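Local coordinates for protein galactonate dehydratase (PDB 5OLC) that is an enzyme of the enolase superfamily, with a mandelate racemase/muconate lactonizing type N-terminal domain and a TIM-barrel-like C-terminal domain, at residues 209-217 with 238-248. Numbering follows the deposited sequence.
Sequences YKEAIELAR and GYKRLRQNTTI
The ring of Y209 lies between R241 on one face and I213 CD1 on the other, joining two successive outer helices, 209-219 and 236-245, of the TIM-barrel-like domain. Their short segments run nearly parallel, crossing at -25° with axes that approach to 10.2 Å, and the strand 224-228 intervenes in sequence, as in a beta/alpha barrel. Y209 is a knob in a hole formed by G238, R241, L242 and N245; chi1 of 178° sets CG opposite the backbone N and sends the ring into that hole. R241 makes a cation-pi contact, its CZ 4.2 Å from the centroid of the Y209 ring, but the guanidinium is steeply tilted, its plane 67° from the ring. The bend at chi3 in R241 turns NE back over the face, 3.3 Å from Y209 CE2; CD, one atom earlier in the chain, makes an off-centre CH-pi contact with the same ring. The same guanidinium forms a salt bridge through NH1 with D269 of a second subunit, so the helix pair also takes part in the assembly.

L242, whose CA lies in plane at the edge of the ring, reaches across to the first helix: its CD2 lies 3.8 Å from A212 CB and its CD1 3.7 Å from I213 CG2. Farther along, the methyl A216 CB packs against T246 OG1 at 3.4 Å, while that hydroxyl has its hydrogen bond with E220. R217 and N245 are partly exposed; I213 CG2 lies over the centre of the R217 guanidinium, and R217 NH2 comes 2.9 Å from N245 OD1, at an angle too poor for a hydrogen bond.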
loop_
_atom_site.group_PDB
_atom_site.type_symbol
_atom_site.label_atom_id
_atom_site.label_comp_id
_atom_site.label_asym_id
_atom_site.label_seq_id
_atom_site.Cartn_x
_atom_site.Cartn_y
_atom_site.Cartn_z
ATOM N N TYR A 209 -1.109 -14.671 -19.999
ATOM C CA TYR A 209 -1.783 -15.059 -18.760
ATOM C C TYR A 209 -2.992 -15.997 -18.953
ATOM O O TYR A 209 -3.054 -17.016 -18.270
ATOM C CB TYR A 209 -2.171 -13.834 -17.916
ATOM C CG TYR A 209 -2.922 -14.199 -16.653
ATOM C CD1 TYR A 209 -2.334 -14.999 -15.674
ATOM C CD2 TYR A 209 -4.229 -13.767 -16.447
ATOM C CE1 TYR A 209 -3.034 -15.369 -14.529
ATOM C CE2 TYR A 209 -4.933 -14.117 -15.296
ATOM C CZ TYR A 209 -4.328 -14.915 -14.338
ATOM O OH TYR A 209 -5.015 -15.265 -13.206
ATOM N N LYS A 210 -3.916 -15.672 -19.883
ATOM C CA LYS A 210 -5.110 -16.481 -20.187
ATOM C C LYS A 210 -4.737 -17.871 -20.750
ATOM O O LYS A 210 -5.398 -18.868 -20.444
ATOM C CB LYS A 210 -6.025 -15.751 -21.191
ATOM C CG LYS A 210 -6.824 -14.570 -20.620
ATOM C CD LYS A 210 -7.923 -14.089 -21.585
ATOM C CE LYS A 210 -7.429 -13.205 -22.716
ATOM N NZ LYS A 210 -8.322 -13.250 -23.907
ATOM N N GLU A 211 -3.692 -17.918 -21.585
ATOM C CA GLU A 211 -3.194 -19.136 -22.216
ATOM C C GLU A 211 -2.407 -19.998 -21.229
ATOM O O GLU A 211 -2.412 -21.228 -21.350
ATOM C CB GLU A 211 -2.319 -18.776 -23.426
ATOM C CG GLU A 211 -3.116 -18.348 -24.649
ATOM C CD GLU A 211 -2.365 -17.646 -25.765
ATOM O OE1 GLU A 211 -1.209 -17.216 -25.548
ATOM O OE2 GLU A 211 -2.957 -17.487 -26.856
ATOM N N ALA A 212 -1.733 -19.345 -20.259
ATOM C CA ALA A 212 -0.911 -19.981 -19.236
ATOM C C ALA A 212 -1.742 -20.724 -18.198
ATOM O O ALA A 212 -1.430 -21.887 -17.938
ATOM C CB ALA A 212 -0.002 -18.958 -18.573
ATOM N N ILE A 213 -2.807 -20.085 -17.621
ATOM C CA ILE A 213 -3.676 -20.756 -16.633
ATOM C C ILE A 213 -4.503 -21.848 -17.278
ATOM O O ILE A 213 -4.809 -22.836 -16.610
ATOM C CB ILE A 213 -4.563 -19.881 -15.711
ATOM C CG1 ILE A 213 -4.322 -18.384 -15.875
ATOM C CG2 ILE A 213 -4.400 -20.322 -14.258
ATOM C CD1 ILE A 213 -5.567 -17.642 -16.081
ATOM N N GLU A 214 -4.860 -21.689 -18.565
ATOM C CA GLU A 214 -5.600 -22.706 -19.315
ATOM C C GLU A 214 -4.761 -23.997 -19.316
ATOM O O GLU A 214 -5.276 -25.060 -18.968
ATOM C CB GLU A 214 -5.883 -22.229 -20.754
ATOM C CG GLU A 214 -6.997 -23.003 -21.442
ATOM C CD GLU A 214 -7.492 -22.451 -22.766
ATOM O OE1 GLU A 214 -6.668 -21.965 -23.577
ATOM O OE2 GLU A 214 -8.722 -22.509 -22.992
ATOM N N LEU A 215 -3.449 -23.862 -19.615
ATOM C CA LEU A 215 -2.485 -24.956 -19.652
ATOM C C LEU A 215 -2.186 -25.469 -18.258
ATOM O O LEU A 215 -2.159 -26.684 -18.069
ATOM C CB LEU A 215 -1.194 -24.521 -20.373
ATOM C CG LEU A 215 0.025 -25.468 -20.343
ATOM C CD1 LEU A 215 -0.251 -26.790 -21.055
ATOM C CD2 LEU A 215 1.222 -24.800 -20.967
ATOM N N ALA A 216 -1.962 -24.551 -17.289
ATOM C CA ALA A 216 -1.670 -24.873 -15.893
ATOM C C ALA A 216 -2.792 -25.717 -15.268
ATOM O O ALA A 216 -2.532 -26.861 -14.904
ATOM C CB ALA A 216 -1.443 -23.597 -15.097
ATOM N N ARG A 217 -4.042 -25.196 -15.245
ATOM C CA ARG A 217 -5.234 -25.871 -14.705
ATOM C C ARG A 217 -5.479 -27.258 -15.310
ATOM O O ARG A 217 -5.868 -28.186 -14.595
ATOM C CB ARG A 217 -6.491 -25.007 -14.896
ATOM C CG ARG A 217 -6.595 -23.808 -13.964
ATOM C CD ARG A 217 -7.977 -23.190 -14.030
ATOM N NE ARG A 217 -8.104 -22.030 -13.146
ATOM C CZ ARG A 217 -8.283 -20.781 -13.564
ATOM N NH1 ARG A 217 -8.359 -20.510 -14.862
ATOM N NH2 ARG A 217 -8.393 -19.791 -12.685
ATOM N N GLY A 238 1.347 -10.853 -14.190
ATOM C CA GLY A 238 0.887 -12.099 -14.790
ATOM C C GLY A 238 1.399 -13.309 -14.052
ATOM O O GLY A 238 0.638 -14.240 -13.805
ATOM N N TYR A 239 2.695 -13.289 -13.691
ATOM C CA TYR A 239 3.391 -14.327 -12.925
ATOM C C TYR A 239 2.675 -14.502 -11.579
ATOM O O TYR A 239 2.184 -15.597 -11.288
ATOM C CB TYR A 239 4.868 -13.920 -12.691
ATOM C CG TYR A 239 5.855 -14.424 -13.730
ATOM C CD1 TYR A 239 6.451 -15.677 -13.603
ATOM C CD2 TYR A 239 6.262 -13.616 -14.785
ATOM C CE1 TYR A 239 7.372 -16.141 -14.541
ATOM C CE2 TYR A 239 7.171 -14.075 -15.743
ATOM C CZ TYR A 239 7.726 -15.342 -15.615
ATOM O OH TYR A 239 8.630 -15.808 -16.549
ATOM N N LYS A 240 2.557 -13.388 -10.797
ATOM C CA LYS A 240 1.899 -13.338 -9.485
ATOM C C LYS A 240 0.489 -13.929 -9.512
ATOM O O LYS A 240 0.172 -14.749 -8.648
ATOM C CB LYS A 240 1.877 -11.907 -8.908
ATOM C CG LYS A 240 1.552 -11.887 -7.412
ATOM C CD LYS A 240 1.566 -10.499 -6.809
ATOM C CE LYS A 240 1.432 -10.580 -5.306
ATOM N NZ LYS A 240 1.999 -9.382 -4.632
ATOM N N ARG A 241 -0.348 -13.512 -10.503
ATOM C CA ARG A 241 -1.730 -13.987 -10.691
ATOM C C ARG A 241 -1.745 -15.499 -10.977
ATOM O O ARG A 241 -2.541 -16.229 -10.391
ATOM C CB ARG A 241 -2.411 -13.245 -11.858
ATOM C CG ARG A 241 -3.082 -11.896 -11.555
ATOM C CD ARG A 241 -4.029 -11.437 -12.684
ATOM N NE ARG A 241 -3.422 -11.531 -14.023
ATOM C CZ ARG A 241 -2.910 -10.513 -14.711
ATOM N NH1 ARG A 241 -2.944 -9.280 -14.213
ATOM N NH2 ARG A 241 -2.370 -10.717 -15.907
ATOM N N LEU A 242 -0.855 -15.957 -11.875
ATOM C CA LEU A 242 -0.736 -17.359 -12.273
ATOM C C LEU A 242 -0.412 -18.235 -11.075
ATOM O O LEU A 242 -1.016 -19.298 -10.910
ATOM C CB LEU A 242 0.318 -17.517 -13.374
ATOM C CG LEU A 242 0.401 -18.871 -14.052
ATOM C CD1 LEU A 242 -0.892 -19.248 -14.708
ATOM C CD2 LEU A 242 1.435 -18.860 -15.086
ATOM N N ARG A 243 0.500 -17.751 -10.213
ATOM C CA ARG A 243 0.922 -18.397 -8.971
ATOM C C ARG A 243 -0.290 -18.565 -8.033
ATOM O O ARG A 243 -0.431 -19.607 -7.388
ATOM C CB ARG A 243 1.988 -17.520 -8.301
ATOM C CG ARG A 243 3.110 -18.284 -7.637
ATOM C CD ARG A 243 3.970 -17.326 -6.861
ATOM N NE ARG A 243 4.738 -18.010 -5.825
ATOM C CZ ARG A 243 5.426 -17.376 -4.887
ATOM N NH1 ARG A 243 5.423 -16.051 -4.834
ATOM N NH2 ARG A 243 6.119 -18.063 -3.983
ATOM N N GLN A 244 -1.177 -17.545 -7.996
ATOM C CA GLN A 244 -2.393 -17.505 -7.175
ATOM C C GLN A 244 -3.479 -18.440 -7.702
ATOM O O GLN A 244 -4.253 -18.965 -6.907
ATOM C CB GLN A 244 -2.943 -16.065 -7.076
ATOM C CG GLN A 244 -2.107 -15.143 -6.183
ATOM C CD GLN A 244 -2.430 -13.660 -6.261
ATOM O OE1 GLN A 244 -3.124 -13.176 -7.166
ATOM N NE2 GLN A 244 -1.894 -12.896 -5.316
ATOM N N ASN A 245 -3.538 -18.650 -9.029
ATOM C CA ASN A 245 -4.575 -19.450 -9.684
ATOM C C ASN A 245 -4.173 -20.902 -10.059
ATOM O O ASN A 245 -5.035 -21.660 -10.520
ATOM C CB ASN A 245 -5.107 -18.694 -10.901
ATOM C CG ASN A 245 -6.164 -17.658 -10.563
ATOM O OD1 ASN A 245 -7.233 -17.631 -11.179
ATOM N ND2 ASN A 245 -5.867 -16.701 -9.678
ATOM N N THR A 246 -2.899 -21.312 -9.819
ATOM C CA THR A 246 -2.475 -22.691 -10.081
ATOM C C THR A 246 -1.658 -23.285 -8.914
ATOM O O THR A 246 -1.022 -22.555 -8.143
ATOM C CB THR A 246 -1.777 -22.846 -11.444
ATOM O OG1 THR A 246 -1.737 -24.238 -11.773
ATOM C CG2 THR A 246 -0.365 -22.261 -11.480
ATOM N N THR A 247 -1.701 -24.622 -8.794
ATOM C CA THR A 247 -0.971 -25.371 -7.767
ATOM C C THR A 247 0.477 -25.621 -8.201
ATOM O O THR A 247 1.351 -25.740 -7.340
ATOM C CB THR A 247 -1.701 -26.668 -7.381
ATOM O OG1 THR A 247 -1.718 -27.574 -8.485
ATOM C CG2 THR A 247 -3.115 -26.421 -6.883
ATOM N N ILE A 248 0.727 -25.701 -9.536
ATOM C CA ILE A 248 2.048 -25.932 -10.143
ATOM C C ILE A 248 3.004 -24.764 -9.815
ATOM O O ILE A 248 2.689 -23.621 -10.167
ATOM C CB ILE A 248 1.955 -26.177 -11.680
ATOM C CG1 ILE A 248 0.904 -27.254 -12.038
ATOM C CG2 ILE A 248 3.338 -26.508 -12.265
ATOM C CD1 ILE A 248 0.482 -27.289 -13.514
#